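Local coordinates for protein lithostathine-1-alpha (PDB 1QDD) that might inhibit spontaneous calcium carbonate precipitation as a secreted pancreatic protein of the C-type lectin family, and may be associated with pancreas and brain regeneration, at residues S52-Q56 with V97-S101; D73-W77 with D134-V139. The protein carries 1 engineered substitution. All blocks are in the same frame, centred on the assembly; numbering follows the deposited sequence.

Two contacts join parts of one C-type lectin domain that are distant in sequence. Along the chain their segments alternate, 52-56, 73-77, 97-101, 134-139, so neither contact is closed before the other begins. Their centres lie about 18 Å apart, on opposite sides of the chain's centre, and the nearest atoms stay about 6 Å from each other. Interaction 1 is a surface contact between two loops, at the start of helix 56-68. Interaction 2 is partly buried, pairing strand 75-78 with strand 136-143 in the mixed sheet. That last strand also pairs with strand 49-50, which leads into the loop of interaction 1 and so connects the two places.

Interaction 1 (S52-Q56 with V97-S101); sequences SVLTQ and VSYKS
Tyr99 lies against Val53, Leu54 and Gln56 and can be followed outward from CB, which sits 3.5 Å from Leu54 O. With CG anti to the backbone N (chi1 177°), the ring extends over the Thr55-Gln56 backbone. The CD1 and CE1 side of the ring meets Val53 CG1, 3.9 Å from CD1, the two side chains lying side by side and pointing the same way. Thr55 C lies over the centre of one face, and on the same face the CA of Gln56 makes a CH-pi contact, 4.0 Å from the Tyr99 ring centroid. Beyond it CE2 touches CB of Gln56, and at the tip OH comes 3.9 Å from Gln56 CG, whose chain is extended.

Polar atoms tie the same loops together. Ser98 OG donates to Leu54 O at 2.9 Å, in the carbonyl plane and on a lone pair. A water donates to that same oxygen and to Ser98 O, while another bridges Val53 O and Tyr99 O, being 2.9 Å from Val53 O. Leu54 O is therefore gripped twice.

Thr55 OG1 accepts from Glu58 N, and the Glu58 carboxylate also holds Leu54 N through OE1. The arrangement is that of a helix N-terminus, with Thr55 as N-cap of helix 56-68 and a tyrosine from a distant loop packed over the helix start.

Interaction 2 (D73-W77 with D134-V139); sequences DFNVW and DKFSFV
Strands 75-78 and 136-143 pair in parallel fashion within the mixed sheet of the C-type lectin domain, though the short segments 75-77 and 136-139 are splayed by 50°, and Trp77 and Ser137 make the backbone bond between them. Trp77 N donates to Ser137 O at 2.9 Å in a nearly straight bond (170° at the hydrogen). Val76 CA adds a weaker CA-H...O contact to that same oxygen.

Toward the start of segment 73-77, the polar needs are met by a small network. Ser137 OG donates to Asp73 OD1 at 2.8 Å, using the anti lone pair of that oxygen, while OD2 of the carboxylate forms a salt bridge with Arg32, so each carboxylate oxygen has its own partner. The Ser137 hydroxyl lies between its own backbone N and carbonyl carbon, which turns it toward Asp73. A water donates to Asn75 O at 2.7 Å and accepts from Ser137 N, with only a weak bond to Asp73 OD1. Asn75 OD1 is bonded to Ser117 OG, on the neighbouring strand 115-119.

Beside this network the packing is aromatic. Phe136 turns its ring edge toward the face of Trp77, planes 52° apart, and its own ring is sandwiched: Asn75 CB stands over the centre of one face, 3.5 Å from the centroid, and Asp134 CB over the rim of the opposite one. Phe136 CB also rests on the five-membered ring of Trp77. The indole nitrogen NE1 is bonded to Glu33 O, anchoring the ring toward strand 24-33, and at the ring's edge, in its plane, CZ2 of Trp77 meets Asp134 O at 3.3 Å.

Interaction 1 (S52-Q56 with V97-S101)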
loop_
_atom_site.group_PDB
_atom_site.type_symbol
_atom_site.label_atom_id
_atom_site.label_comp_id
_atom_site.label_asym_id
_atom_site.label_seq_id
_atom_site.Cartn_x
_atom_site.Cartn_y
_atom_site.Cartn_z
ATOM N N SER A 52 -3.099 -1.716 1.936
ATOM C CA SER A 52 -3.071 -2.792 2.915
ATOM C C SER A 52 -3.017 -4.111 2.135
ATOM O O SER A 52 -3.818 -4.290 1.212
ATOM C CB SER A 52 -4.285 -2.844 3.828
ATOM O OG SER A 52 -4.470 -1.676 4.577
ATOM N N VAL A 53 -2.057 -4.965 2.406
ATOM C CA VAL A 53 -1.847 -6.233 1.691
ATOM C C VAL A 53 -2.341 -7.360 2.596
ATOM O O VAL A 53 -1.671 -7.686 3.579
ATOM C CB VAL A 53 -0.376 -6.412 1.300
ATOM C CG1 VAL A 53 -0.168 -7.667 0.470
ATOM C CG2 VAL A 53 0.165 -5.191 0.552
ATOM N N LEU A 54 -3.521 -7.877 2.269
ATOM C CA LEU A 54 -4.196 -8.810 3.164
ATOM C C LEU A 54 -4.165 -10.251 2.769
ATOM O O LEU A 54 -4.557 -11.106 3.590
ATOM C CB LEU A 54 -5.650 -8.308 3.329
ATOM C CG LEU A 54 -5.745 -6.822 3.718
ATOM C CD1 LEU A 54 -7.183 -6.343 3.810
ATOM C CD2 LEU A 54 -5.030 -6.554 5.034
ATOM N N THR A 55 -3.700 -10.600 1.586
ATOM C CA THR A 55 -3.576 -11.974 1.112
ATOM C C THR A 55 -2.327 -12.067 0.230
ATOM O O THR A 55 -1.870 -11.022 -0.298
ATOM C CB THR A 55 -4.771 -12.466 0.270
ATOM O OG1 THR A 55 -4.835 -11.662 -0.925
ATOM C CG2 THR A 55 -6.111 -12.432 0.987
ATOM N N GLN A 56 -1.841 -13.262 -0.026
ATOM C CA GLN A 56 -0.721 -13.469 -0.939
ATOM C C GLN A 56 -1.091 -13.001 -2.337
ATOM O O GLN A 56 -0.259 -12.371 -3.027
ATOM C CB GLN A 56 -0.329 -14.943 -0.951
ATOM C CG GLN A 56 1.011 -15.245 -1.626
ATOM C CD GLN A 56 1.299 -16.738 -1.506
ATOM O OE1 GLN A 56 1.467 -17.444 -2.491
ATOM N NE2 GLN A 56 1.251 -17.263 -0.288
ATOM N N VAL A 97 -4.154 -7.698 10.465
ATOM C CA VAL A 97 -2.939 -8.213 9.832
ATOM C C VAL A 97 -3.132 -9.702 9.573
ATOM O O VAL A 97 -2.795 -10.595 10.362
ATOM C CB VAL A 97 -1.691 -7.942 10.681
ATOM C CG1 VAL A 97 -0.420 -8.398 9.968
ATOM C CG2 VAL A 97 -1.583 -6.469 11.024
ATOM N N SER A 98 -3.666 -10.017 8.399
ATOM C CA SER A 98 -4.004 -11.374 7.991
ATOM C C SER A 98 -2.965 -12.044 7.110
ATOM O O SER A 98 -3.082 -13.196 6.680
ATOM C CB SER A 98 -5.358 -11.381 7.269
ATOM O OG SER A 98 -5.412 -10.403 6.246
ATOM N N TYR A 99 -1.933 -11.287 6.733
ATOM C CA TYR A 99 -0.835 -11.701 5.873
ATOM C C TYR A 99 0.476 -10.992 6.237
ATOM O O TYR A 99 0.448 -9.807 6.604
ATOM C CB TYR A 99 -1.180 -11.398 4.409
ATOM C CG TYR A 99 -0.117 -11.714 3.384
ATOM C CD1 TYR A 99 0.599 -10.714 2.739
ATOM C CD2 TYR A 99 0.184 -13.031 3.053
ATOM C CE1 TYR A 99 1.582 -11.008 1.815
ATOM C CE2 TYR A 99 1.188 -13.339 2.165
ATOM C CZ TYR A 99 1.870 -12.318 1.528
ATOM O OH TYR A 99 2.847 -12.635 0.607
ATOM N N LYS A 100 1.602 -11.683 6.152
ATOM C CA LYS A 100 2.909 -11.046 6.367
ATOM C C LYS A 100 3.894 -11.560 5.320
ATOM O O LYS A 100 3.814 -12.689 4.842
ATOM C CB LYS A 100 3.433 -11.262 7.774
ATOM C CG LYS A 100 3.785 -12.694 8.138
ATOM C CD LYS A 100 4.283 -12.771 9.580
ATOM C CE LYS A 100 4.639 -14.194 9.962
ATOM N NZ LYS A 100 3.421 -15.049 10.057
ATOM N N SER A 101 4.861 -10.705 4.972
ATOM C CA SER A 101 5.874 -11.074 3.978
ATOM C C SER A 101 7.215 -10.408 4.242
ATOM O O SER A 101 7.760 -9.719 3.372
ATOM C CB SER A 101 5.331 -10.710 2.590
ATOM O OG SER A 101 6.096 -11.360 1.586
HETATM O O HOH W 1 -1.830 -8.191 6.397
HETATM O O HOH W 2 -4.175 -14.147 4.050
#

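Interaction 2 (D73-W77 with D134-V139)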
loop_
_atom_site.group_PDB
_atom_site.type_symbol
_atom_site.label_atom_id
_atom_site.label_comp_id
_atom_site.label_asym_id
_atom_site.label_seq_id
_atom_site.Cartn_x
_atom_site.Cartn_y
_atom_site.Cartn_z
ATOM N N ASP A 73 12.664 2.770 -9.060
ATOM C CA ASP A 73 12.724 2.911 -7.609
ATOM C C ASP A 73 13.101 1.634 -6.865
ATOM O O ASP A 73 12.776 0.540 -7.301
ATOM C CB ASP A 73 11.377 3.437 -7.087
ATOM C CG ASP A 73 11.130 4.895 -7.375
ATOM O OD1 ASP A 73 10.075 5.416 -6.924
ATOM O OD2 ASP A 73 11.941 5.577 -8.034
ATOM N N PHE A 74 13.783 1.795 -5.734
ATOM C CA PHE A 74 14.202 0.670 -4.907
ATOM C C PHE A 74 13.220 0.354 -3.781
ATOM O O PHE A 74 13.211 -0.795 -3.337
ATOM C CB PHE A 74 15.592 0.961 -4.301
ATOM C CG PHE A 74 16.672 1.138 -5.338
ATOM C CD1 PHE A 74 17.183 2.387 -5.623
ATOM C CD2 PHE A 74 17.188 0.029 -5.980
ATOM C CE1 PHE A 74 18.185 2.540 -6.575
ATOM C CE2 PHE A 74 18.179 0.174 -6.945
ATOM C CZ PHE A 74 18.658 1.431 -7.229
ATOM N N ASN A 75 12.531 1.347 -3.257
ATOM C CA ASN A 75 11.641 1.209 -2.103
ATOM C C ASN A 75 10.308 1.893 -2.355
ATOM O O ASN A 75 10.271 2.996 -2.895
ATOM C CB ASN A 75 12.225 1.858 -0.842
ATOM C CG ASN A 75 13.377 1.076 -0.258
ATOM O OD1 ASN A 75 13.191 0.064 0.400
ATOM N ND2 ASN A 75 14.584 1.520 -0.599
ATOM N N VAL A 76 9.200 1.222 -2.039
ATOM C CA VAL A 76 7.851 1.745 -2.245
ATOM C C VAL A 76 7.045 1.604 -0.952
ATOM O O VAL A 76 6.958 0.485 -0.418
ATOM C CB VAL A 76 7.121 1.035 -3.403
ATOM C CG1 VAL A 76 5.712 1.576 -3.606
ATOM C CG2 VAL A 76 7.912 1.158 -4.709
ATOM N N TRP A 77 6.426 2.653 -0.454
ATOM C CA TRP A 77 5.650 2.545 0.791
ATOM C C TRP A 77 4.353 1.737 0.675
ATOM O O TRP A 77 3.620 1.808 -0.313
ATOM C CB TRP A 77 5.220 3.943 1.251
ATOM C CG TRP A 77 6.174 4.932 1.818
ATOM C CD1 TRP A 77 6.322 6.234 1.423
ATOM C CD2 TRP A 77 7.089 4.745 2.904
ATOM N NE1 TRP A 77 7.269 6.859 2.195
ATOM C CE2 TRP A 77 7.762 5.967 3.110
ATOM C CE3 TRP A 77 7.413 3.649 3.715
ATOM C CZ2 TRP A 77 8.729 6.124 4.105
ATOM C CZ3 TRP A 77 8.362 3.822 4.711
ATOM C CH2 TRP A 77 9.018 5.048 4.886
ATOM N N ASP A 134 11.900 8.763 5.793
ATOM C CA ASP A 134 12.419 8.565 4.443
ATOM C C ASP A 134 11.388 9.019 3.409
ATOM O O ASP A 134 10.184 9.051 3.700
ATOM C CB ASP A 134 12.786 7.107 4.183
ATOM C CG ASP A 134 14.083 6.643 4.813
ATOM O OD1 ASP A 134 14.786 7.452 5.442
ATOM O OD2 ASP A 134 14.361 5.434 4.639
ATOM N N LYS A 135 11.836 9.417 2.227
ATOM C CA LYS A 135 10.965 9.909 1.159
ATOM C C LYS A 135 10.946 8.954 -0.017
ATOM O O LYS A 135 11.933 8.808 -0.759
ATOM C CB LYS A 135 11.375 11.336 0.742
ATOM C CG LYS A 135 11.186 12.337 1.875
ATOM C CD LYS A 135 11.867 13.672 1.656
ATOM C CE LYS A 135 11.860 14.484 2.948
ATOM N NZ LYS A 135 12.370 15.864 2.746
ATOM N N PHE A 136 9.856 8.199 -0.152
ATOM C CA PHE A 136 9.675 7.168 -1.154
ATOM C C PHE A 136 8.369 7.336 -1.933
ATOM O O PHE A 136 7.431 8.026 -1.522
ATOM C CB PHE A 136 9.618 5.781 -0.469
ATOM C CG PHE A 136 10.840 5.306 0.257
ATOM C CD1 PHE A 136 12.128 5.607 -0.161
ATOM C CD2 PHE A 136 10.709 4.490 1.376
ATOM C CE1 PHE A 136 13.238 5.154 0.521
ATOM C CE2 PHE A 136 11.825 4.018 2.048
ATOM C CZ PHE A 136 13.094 4.346 1.623
ATOM N N SER A 137 8.303 6.658 -3.090
ATOM C CA SER A 137 7.073 6.522 -3.868
ATOM C C SER A 137 6.120 5.590 -3.108
ATOM O O SER A 137 6.491 5.014 -2.065
ATOM C CB SER A 137 7.400 5.966 -5.241
ATOM O OG SER A 137 8.127 4.753 -5.099
ATOM N N PHE A 138 4.885 5.429 -3.565
ATOM C CA PHE A 138 3.859 4.737 -2.772
ATOM C C PHE A 138 2.707 4.214 -3.593
ATOM O O PHE A 138 2.475 4.634 -4.741
ATOM C CB PHE A 138 3.330 5.703 -1.683
ATOM C CG PHE A 138 2.806 7.032 -2.135
ATOM C CD1 PHE A 138 1.450 7.248 -2.324
ATOM C CD2 PHE A 138 3.668 8.112 -2.313
ATOM C CE1 PHE A 138 0.966 8.493 -2.669
ATOM C CE2 PHE A 138 3.175 9.350 -2.657
ATOM C CZ PHE A 138 1.830 9.555 -2.840
ATOM N N VAL A 139 1.950 3.274 -3.037
ATOM C CA VAL A 139 0.757 2.714 -3.660
ATOM C C VAL A 139 -0.460 3.036 -2.778
ATOM O O VAL A 139 -0.426 2.799 -1.569
ATOM C CB VAL A 139 0.829 1.191 -3.864
ATOM C CG1 VAL A 139 -0.464 0.599 -4.420
ATOM C CG2 VAL A 139 1.985 0.798 -4.781
HETATM O O HOH W 3 11.267 5.410 -3.717
#